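Local coordinates for probable secreted solute-binding lipoprotein (Streptomyces coelicolor, PDB 3I3V) that probably binds a solute outside the cell and hands it to a membrane transporter, as other extracellular solute-binding proteins do, at residues Pro164-Gly169 against Thr234-Thr239; Lys156-Gly161 against Phe221-Gln226. All coordinates share one frame; numbering follows the deposited sequence.

Contact 1: Pro164-Gly169 against Thr234-Thr239; sequences PVTVGG and TTQFNT
In the alpha/beta lobe of this solute-binding protein, Thr166 of strand 163-166 meets Gln236 and Phe237 of helix 230-238. That helix is the last of four between strand 163-166 and strand 242-246, its parallel neighbour in the sheet, so the contact closes a long beta-alpha-beta connection. Backbone hydrogen bonds join Thr166 to Val244 and Gln236 to Ala242, and both side chains also lie against Ala242. Thr166 suits its place because beta-branching fits an extended backbone and gives the helix two chemically different arms. Its hydroxyl lies anti to the backbone N (chi1 -179°), which turns OG1 to Gln236 while CG2 is left for Phe237. Gln236 extends beyond CG and brings its amide to the strand: NE2 comes within 2.7 Å of Thr166 OG1 and 3.2 Å of Thr166 CB. The angle is too poor for a hydrogen bond, so this is a close polar approach rather than a directed one. The methylenes add cover, with Gln236 CB 3.7 Å from Thr166 OG1. With an alanine here, the strand would probably lose the amide lying beside Thr166 OG1, and a gap is likely to open there. The Phe237 side chain lies against Gln245 of strand 242-246, and its CB comes within 4.3 Å of Thr166 CG2.

Contact 2: Lys156-Gly161 against Phe221-Gln226; sequences KLRAKG and FADKAQ
Arg158, near the C-terminal end of helix 147-159, reaches Asp223 and the carbonyl of Phe221 in the loop before helix 230-238. Its CB points toward that loop, and the chain runs extended from CG to NE, its aliphatic part passing along Pro164. At NE the polar end begins with a hydrogen bond to Gly219 O. Beyond CZ, NH1 donates to Asp223 OD1 at 2.9 Å and weakly to Asp223 OD2 at 3.4 Å. NH2 donates to the same Asp223 OD1 at 3.1 Å. A weak bond, bent to 125° at the hydrogen, also joins NH2 to Phe221 O. Two nitrogens thus grip one oxygen end-on, both from the same face of the carboxylate, whose plane is turned 51° from the guanidinium. Asp223 and Lys224 are the two central residues of the type II turn Ala222-Ala225, Lys224 taking the positive phi. Arginine suits the place because its five N-H bonds lie in one plane and point in several directions, enough to serve two loop carbonyls and an acid. With Asp223 exposed, solvent is likely to weaken the charge attraction, and the bond to Gly219 O, with the weak one to Phe221 O, ties the helix to the loop's main chain as well as to its acid.

How the contacts relate
The two contacts lie on one flank of the same lobe, centres about 10 Å apart, and touch each other. Strand 163-166 follows directly on the helix of contact 2: Pro164 packs on Leu157, and Val165 O probably accepts a hydrogen bond from Ala222 N at 2.9 Å, tying 164-169 to 221-226. Contact 1 is buried and joins strand to helix without any hydrogen bond between its segments, relying on modest van der Waals contact and one close polar approach. Contact 2 is partly buried, joining helix to loop through a salt bridge and donors of uneven strength. Phe221 takes part in both settings: its carbonyl faces the partly exposed Arg158 while its ring packs inward on Val165 and Leu177.

Contact 1: Pro164-Gly169 against Thr234-Thr239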
ATOM      1  N   PRO C 164      71.896 -16.681  17.228  1.00 33.32           N
ATOM      2  CA  PRO C 164      70.838 -15.672  17.114  1.00 32.09           C
ATOM      3  C   PRO C 164      69.937 -15.875  15.892  1.00 31.85           C
ATOM      4  O   PRO C 164      68.986 -16.665  15.959  1.00 33.37           O
ATOM      5  CB  PRO C 164      71.618 -14.358  17.081  1.00 33.11           C
ATOM      6  CG  PRO C 164      72.880 -14.744  16.394  1.00 35.54           C
ATOM      7  CD  PRO C 164      73.223 -16.067  17.045  1.00 33.30           C
ATOM      8  N   VAL C 165      70.207 -15.172  14.791  1.00 29.24           N
ATOM      9  CA  VAL C 165      69.380 -15.336  13.591  1.00 29.46           C
ATOM     10  C   VAL C 165      70.006 -16.353  12.640  1.00 30.06           C
ATOM     11  O   VAL C 165      71.166 -16.230  12.250  1.00 30.59           O
ATOM     12  CB  VAL C 165      69.178 -14.001  12.797  1.00 28.13           C
ATOM     13  CG1 VAL C 165      68.235 -14.235  11.635  1.00 31.66           C
ATOM     14  CG2 VAL C 165      68.598 -12.923  13.689  1.00 30.05           C
ATOM     15  N   THR C 166      69.240 -17.370  12.274  1.00 30.42           N
ATOM     16  CA  THR C 166      69.751 -18.364  11.347  1.00 29.16           C
ATOM     17  C   THR C 166      69.146 -18.092   9.967  1.00 30.43           C
ATOM     18  O   THR C 166      67.966 -17.764   9.842  1.00 28.97           O
ATOM     19  CB  THR C 166      69.396 -19.792  11.804  1.00 29.24           C
ATOM     20  OG1 THR C 166      69.939 -20.743  10.879  1.00 26.79           O
ATOM     21  CG2 THR C 166      67.887 -19.963  11.895  1.00 27.24           C
ATOM     22  N   VAL C 167      69.967 -18.205   8.932  1.00 30.81           N
ATOM     23  CA  VAL C 167      69.504 -17.963   7.576  1.00 31.05           C
ATOM     24  C   VAL C 167      70.492 -18.558   6.579  1.00 33.20           C
ATOM     25  O   VAL C 167      71.695 -18.609   6.841  1.00 31.98           O
ATOM     26  CB  VAL C 167      69.339 -16.441   7.314  1.00 31.54           C
ATOM     27  CG1 VAL C 167      70.684 -15.736   7.439  1.00 30.16           C
ATOM     28  CG2 VAL C 167      68.724 -16.206   5.938  1.00 31.02           C
ATOM     29  N   GLY C 168      69.978 -19.023   5.443  1.00 34.48           N
ATOM     30  CA  GLY C 168      70.839 -19.605   4.425  1.00 33.78           C
ATOM     31  C   GLY C 168      71.466 -18.525   3.566  1.00 33.20           C
ATOM     32  O   GLY C 168      70.905 -18.118   2.549  1.00 33.42           O
ATOM     33  N   GLY C 169      72.633 -18.055   3.980  1.00 31.79           N
ATOM     34  CA  GLY C 169      73.301 -17.014   3.230  1.00 33.15           C
ATOM     35  C   GLY C 169      73.764 -17.409   1.842  1.00 32.21           C
ATOM     36  O   GLY C 169      74.140 -16.541   1.057  1.00 32.40           O
ATOM     37  N   THR C 234      66.431 -24.211   8.571  1.00 42.01           N
ATOM     38  CA  THR C 234      65.293 -24.980   9.050  1.00 41.20           C
ATOM     39  C   THR C 234      65.686 -25.940  10.176  1.00 41.94           C
ATOM     40  O   THR C 234      64.941 -26.116  11.138  1.00 43.04           O
ATOM     41  CB  THR C 234      64.672 -25.766   7.886  1.00 40.25           C
ATOM     42  OG1 THR C 234      63.864 -24.877   7.107  1.00 41.35           O
ATOM     43  CG2 THR C 234      63.833 -26.933   8.391  1.00 40.18           C
ATOM     44  N   THR C 235      66.853 -26.558  10.057  1.00 40.61           N
ATOM     45  CA  THR C 235      67.313 -27.480  11.082  1.00 42.12           C
ATOM     46  C   THR C 235      67.686 -26.743  12.363  1.00 42.13           C
ATOM     47  O   THR C 235      67.189 -27.072  13.433  1.00 42.62           O
ATOM     48  CB  THR C 235      68.537 -28.306  10.600  1.00 42.25           C
ATOM     49  OG1 THR C 235      68.091 -29.383   9.768  1.00 42.88           O
ATOM     50  CG2 THR C 235      69.301 -28.880  11.778  1.00 42.20           C
ATOM     51  N   GLN C 236      68.559 -25.744  12.248  1.00 42.79           N
ATOM     52  CA  GLN C 236      69.007 -24.981  13.413  1.00 41.34           C
ATOM     53  C   GLN C 236      67.876 -24.447  14.278  1.00 41.27           C
ATOM     54  O   GLN C 236      67.967 -24.468  15.504  1.00 41.06           O
ATOM     55  CB  GLN C 236      69.913 -23.823  12.986  1.00 39.93           C
ATOM     56  CG  GLN C 236      71.296 -24.270  12.559  1.00 38.36           C
ATOM     57  CD  GLN C 236      72.241 -23.116  12.284  1.00 38.51           C
ATOM     58  OE1 GLN C 236      73.394 -23.325  11.918  1.00 39.59           O
ATOM     59  NE2 GLN C 236      71.756 -21.896  12.456  1.00 36.84           N
ATOM     60  N   PHE C 237      66.809 -23.972  13.647  1.00 41.04           N
ATOM     61  CA  PHE C 237      65.683 -23.447  14.406  1.00 40.60           C
ATOM     62  C   PHE C 237      64.813 -24.555  15.016  1.00 41.85           C
ATOM     63  O   PHE C 237      64.366 -24.435  16.156  1.00 41.01           O
ATOM     64  CB  PHE C 237      64.832 -22.530  13.524  1.00 36.37           C
ATOM     65  CG  PHE C 237      63.781 -21.771  14.285  1.00 34.37           C
ATOM     66  CD1 PHE C 237      62.547 -22.350  14.570  1.00 33.95           C
ATOM     67  CD2 PHE C 237      64.035 -20.484  14.737  1.00 32.68           C
ATOM     68  CE1 PHE C 237      61.582 -21.653  15.294  1.00 31.96           C
ATOM     69  CE2 PHE C 237      63.082 -19.782  15.460  1.00 32.47           C
ATOM     70  CZ  PHE C 237      61.849 -20.368  15.739  1.00 31.91           C
ATOM     71  N   ASN C 238      64.587 -25.632  14.264  1.00 42.67           N
ATOM     72  CA  ASN C 238      63.760 -26.745  14.739  1.00 42.91           C
ATOM     73  C   ASN C 238      64.333 -27.519  15.913  1.00 41.83           C
ATOM     74  O   ASN C 238      63.586 -28.014  16.745  1.00 42.18           O
ATOM     75  CB  ASN C 238      63.447 -27.699  13.589  1.00 41.63           C
ATOM     76  CG  ASN C 238      62.456 -27.109  12.626  1.00 41.86           C
ATOM     77  OD1 ASN C 238      62.002 -25.979  12.818  1.00 39.95           O
ATOM     78  ND2 ASN C 238      62.105 -27.860  11.586  1.00 41.85           N
ATOM     79  N   THR C 239      65.654 -27.631  15.971  1.00 42.49           N
ATOM     80  CA  THR C 239      66.310 -28.324  17.076  1.00 43.15           C
ATOM     81  C   THR C 239      66.635 -27.286  18.152  1.00 43.52           C
ATOM     82  O   THR C 239      67.253 -27.589  19.173  1.00 44.32           O
ATOM     83  CB  THR C 239      67.620 -29.008  16.629  1.00 43.59           C
ATOM     84  OG1 THR C 239      68.519 -28.026  16.098  1.00 42.76           O
ATOM     85  CG2 THR C 239      67.333 -30.069  15.569  1.00 42.57           C
TER

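Contact 2: Lys156-Gly161 against Phe221-Gln226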
ATOM      1  N   LYS C 156      73.440 -11.413  23.998  1.00 37.62           N
ATOM      2  CA  LYS C 156      72.960 -12.234  25.102  1.00 39.89           C
ATOM      3  C   LYS C 156      72.799 -13.690  24.686  1.00 39.51           C
ATOM      4  O   LYS C 156      73.238 -14.592  25.399  1.00 40.49           O
ATOM      5  CB  LYS C 156      71.631 -11.695  25.632  1.00 41.23           C
ATOM      6  CG  LYS C 156      71.772 -10.436  26.477  1.00 45.08           C
ATOM      7  CD  LYS C 156      70.449 -10.082  27.135  1.00 50.12           C
ATOM      8  CE  LYS C 156      70.654  -9.414  28.495  1.00 51.01           C
ATOM      9  NZ  LYS C 156      71.358  -8.109  28.390  1.00 52.92           N
ATOM     10  N   LEU C 157      72.175 -13.912  23.531  1.00 38.67           N
ATOM     11  CA  LEU C 157      71.967 -15.262  23.007  1.00 36.03           C
ATOM     12  C   LEU C 157      73.279 -16.022  22.813  1.00 34.00           C
ATOM     13  O   LEU C 157      73.412 -17.167  23.232  1.00 33.03           O
ATOM     14  CB  LEU C 157      71.209 -15.197  21.679  1.00 35.27           C
ATOM     15  CG  LEU C 157      69.703 -14.933  21.734  1.00 36.33           C
ATOM     16  CD1 LEU C 157      69.212 -14.446  20.381  1.00 35.03           C
ATOM     17  CD2 LEU C 157      68.977 -16.218  22.131  1.00 35.59           C
ATOM     18  N   ARG C 158      74.248 -15.386  22.169  1.00 35.52           N
ATOM     19  CA  ARG C 158      75.546 -16.021  21.935  1.00 35.96           C
ATOM     20  C   ARG C 158      76.263 -16.345  23.250  1.00 37.78           C
ATOM     21  O   ARG C 158      77.001 -17.326  23.332  1.00 36.43           O
ATOM     22  CB  ARG C 158      76.436 -15.112  21.070  1.00 35.07           C
ATOM     23  CG  ARG C 158      76.200 -15.211  19.571  1.00 33.83           C
ATOM     24  CD  ARG C 158      76.968 -14.122  18.848  1.00 35.60           C
ATOM     25  NE  ARG C 158      76.847 -14.201  17.396  1.00 34.97           N
ATOM     26  CZ  ARG C 158      77.528 -15.047  16.632  1.00 33.53           C
ATOM     27  NH1 ARG C 158      78.390 -15.897  17.171  1.00 31.82           N
ATOM     28  NH2 ARG C 158      77.347 -15.041  15.324  1.00 33.82           N
ATOM     29  N   ALA C 159      76.036 -15.518  24.272  1.00 39.65           N
ATOM     30  CA  ALA C 159      76.658 -15.708  25.584  1.00 42.25           C
ATOM     31  C   ALA C 159      76.256 -17.026  26.234  1.00 44.17           C
ATOM     32  O   ALA C 159      77.020 -17.588  27.018  1.00 44.66           O
ATOM     33  CB  ALA C 159      76.306 -14.544  26.508  1.00 42.64           C
ATOM     34  N   LYS C 160      75.056 -17.511  25.917  1.00 44.39           N
ATOM     35  CA  LYS C 160      74.581 -18.773  26.465  1.00 45.43           C
ATOM     36  C   LYS C 160      74.862 -19.877  25.454  1.00 45.58           C
ATOM     37  O   LYS C 160      74.431 -21.018  25.622  1.00 45.37           O
ATOM     38  CB  LYS C 160      73.079 -18.713  26.760  1.00 47.83           C
ATOM     39  CG  LYS C 160      72.641 -17.521  27.613  1.00 52.01           C
ATOM     40  CD  LYS C 160      73.433 -17.395  28.917  1.00 53.62           C
ATOM     41  CE  LYS C 160      73.270 -18.613  29.813  1.00 56.09           C
ATOM     42  NZ  LYS C 160      74.046 -18.449  31.077  1.00 57.48           N
ATOM     43  N   GLY C 161      75.580 -19.520  24.394  1.00 46.09           N
ATOM     44  CA  GLY C 161      75.924 -20.484  23.365  1.00 44.61           C
ATOM     45  C   GLY C 161      74.802 -20.795  22.395  1.00 43.84           C
ATOM     46  O   GLY C 161      74.802 -21.857  21.763  1.00 45.48           O
ATOM     47  N   PHE C 221      73.824 -12.732  12.892  1.00 30.31           N
ATOM     48  CA  PHE C 221      73.567 -13.980  12.177  1.00 29.27           C
ATOM     49  C   PHE C 221      74.438 -15.088  12.727  1.00 30.61           C
ATOM     50  O   PHE C 221      75.475 -14.821  13.328  1.00 30.82           O
ATOM     51  CB  PHE C 221      73.835 -13.792  10.680  1.00 26.83           C
ATOM     52  CG  PHE C 221      73.004 -12.712  10.068  1.00 26.16           C
ATOM     53  CD1 PHE C 221      71.624 -12.842  10.004  1.00 25.17           C
ATOM     54  CD2 PHE C 221      73.581 -11.526   9.652  1.00 23.87           C
ATOM     55  CE1 PHE C 221      70.835 -11.808   9.545  1.00 24.42           C
ATOM     56  CE2 PHE C 221      72.793 -10.484   9.189  1.00 25.90           C
ATOM     57  CZ  PHE C 221      71.415 -10.625   9.139  1.00 24.92           C
ATOM     58  N   ALA C 222      74.007 -16.330  12.526  1.00 31.77           N
ATOM     59  CA  ALA C 222      74.756 -17.494  12.992  1.00 33.13           C
ATOM     60  C   ALA C 222      76.156 -17.479  12.392  1.00 33.72           C
ATOM     61  O   ALA C 222      76.364 -16.947  11.297  1.00 33.01           O
ATOM     62  CB  ALA C 222      74.034 -18.780  12.582  1.00 31.57           C
ATOM     63  N   ASP C 223      77.117 -18.059  13.104  1.00 35.12           N
ATOM     64  CA  ASP C 223      78.477 -18.104  12.592  1.00 36.64           C
ATOM     65  C   ASP C 223      78.444 -18.835  11.250  1.00 37.85           C
ATOM     66  O   ASP C 223      77.706 -19.804  11.086  1.00 38.85           O
ATOM     67  CB  ASP C 223      79.410 -18.852  13.557  1.00 38.35           C
ATOM     68  CG  ASP C 223      79.660 -18.091  14.864  1.00 38.73           C
ATOM     69  OD1 ASP C 223      79.837 -16.856  14.827  1.00 38.21           O
ATOM     70  OD2 ASP C 223      79.700 -18.740  15.932  1.00 40.56           O
ATOM     71  N   LYS C 224      79.213 -18.346  10.283  1.00 37.82           N
ATOM     72  CA  LYS C 224      79.290 -18.981   8.973  1.00 40.08           C
ATOM     73  C   LYS C 224      78.006 -18.933   8.125  1.00 38.73           C
ATOM     74  O   LYS C 224      77.855 -19.698   7.179  1.00 37.67           O
ATOM     75  CB  LYS C 224      79.750 -20.436   9.155  1.00 40.83           C
ATOM     76  CG  LYS C 224      81.022 -20.561   9.994  1.00 46.38           C
ATOM     77  CD  LYS C 224      81.646 -21.961   9.975  1.00 50.62           C
ATOM     78  CE  LYS C 224      80.717 -23.034  10.539  1.00 52.98           C
ATOM     79  NZ  LYS C 224      79.710 -23.508   9.539  1.00 56.57           N
ATOM     80  N   ALA C 225      77.092 -18.028   8.461  1.00 40.34           N
ATOM     81  CA  ALA C 225      75.824 -17.894   7.738  1.00 39.11           C
ATOM     82  C   ALA C 225      75.986 -17.855   6.218  1.00 38.32           C
ATOM     83  O   ALA C 225      75.091 -18.271   5.487  1.00 37.75           O
ATOM     84  CB  ALA C 225      75.090 -16.635   8.212  1.00 37.31           C
ATOM     85  N   GLN C 226      77.126 -17.354   5.756  1.00 37.07           N
ATOM     86  CA  GLN C 226      77.418 -17.234   4.329  1.00 38.58           C
ATOM     87  C   GLN C 226      77.396 -18.559   3.576  1.00 37.25           C
ATOM     88  O   GLN C 226      77.183 -18.585   2.362  1.00 39.23           O
ATOM     89  CB  GLN C 226      78.783 -16.574   4.133  1.00 40.95           C
ATOM     90  CG  GLN C 226      79.202 -15.723   5.307  1.00 46.10           C
ATOM     91  CD  GLN C 226      80.348 -16.328   6.095  1.00 45.99           C
ATOM     92  OE1 GLN C 226      80.628 -15.912   7.220  1.00 50.20           O
ATOM     93  NE2 GLN C 226      81.031 -17.296   5.499  1.00 45.84           N
TER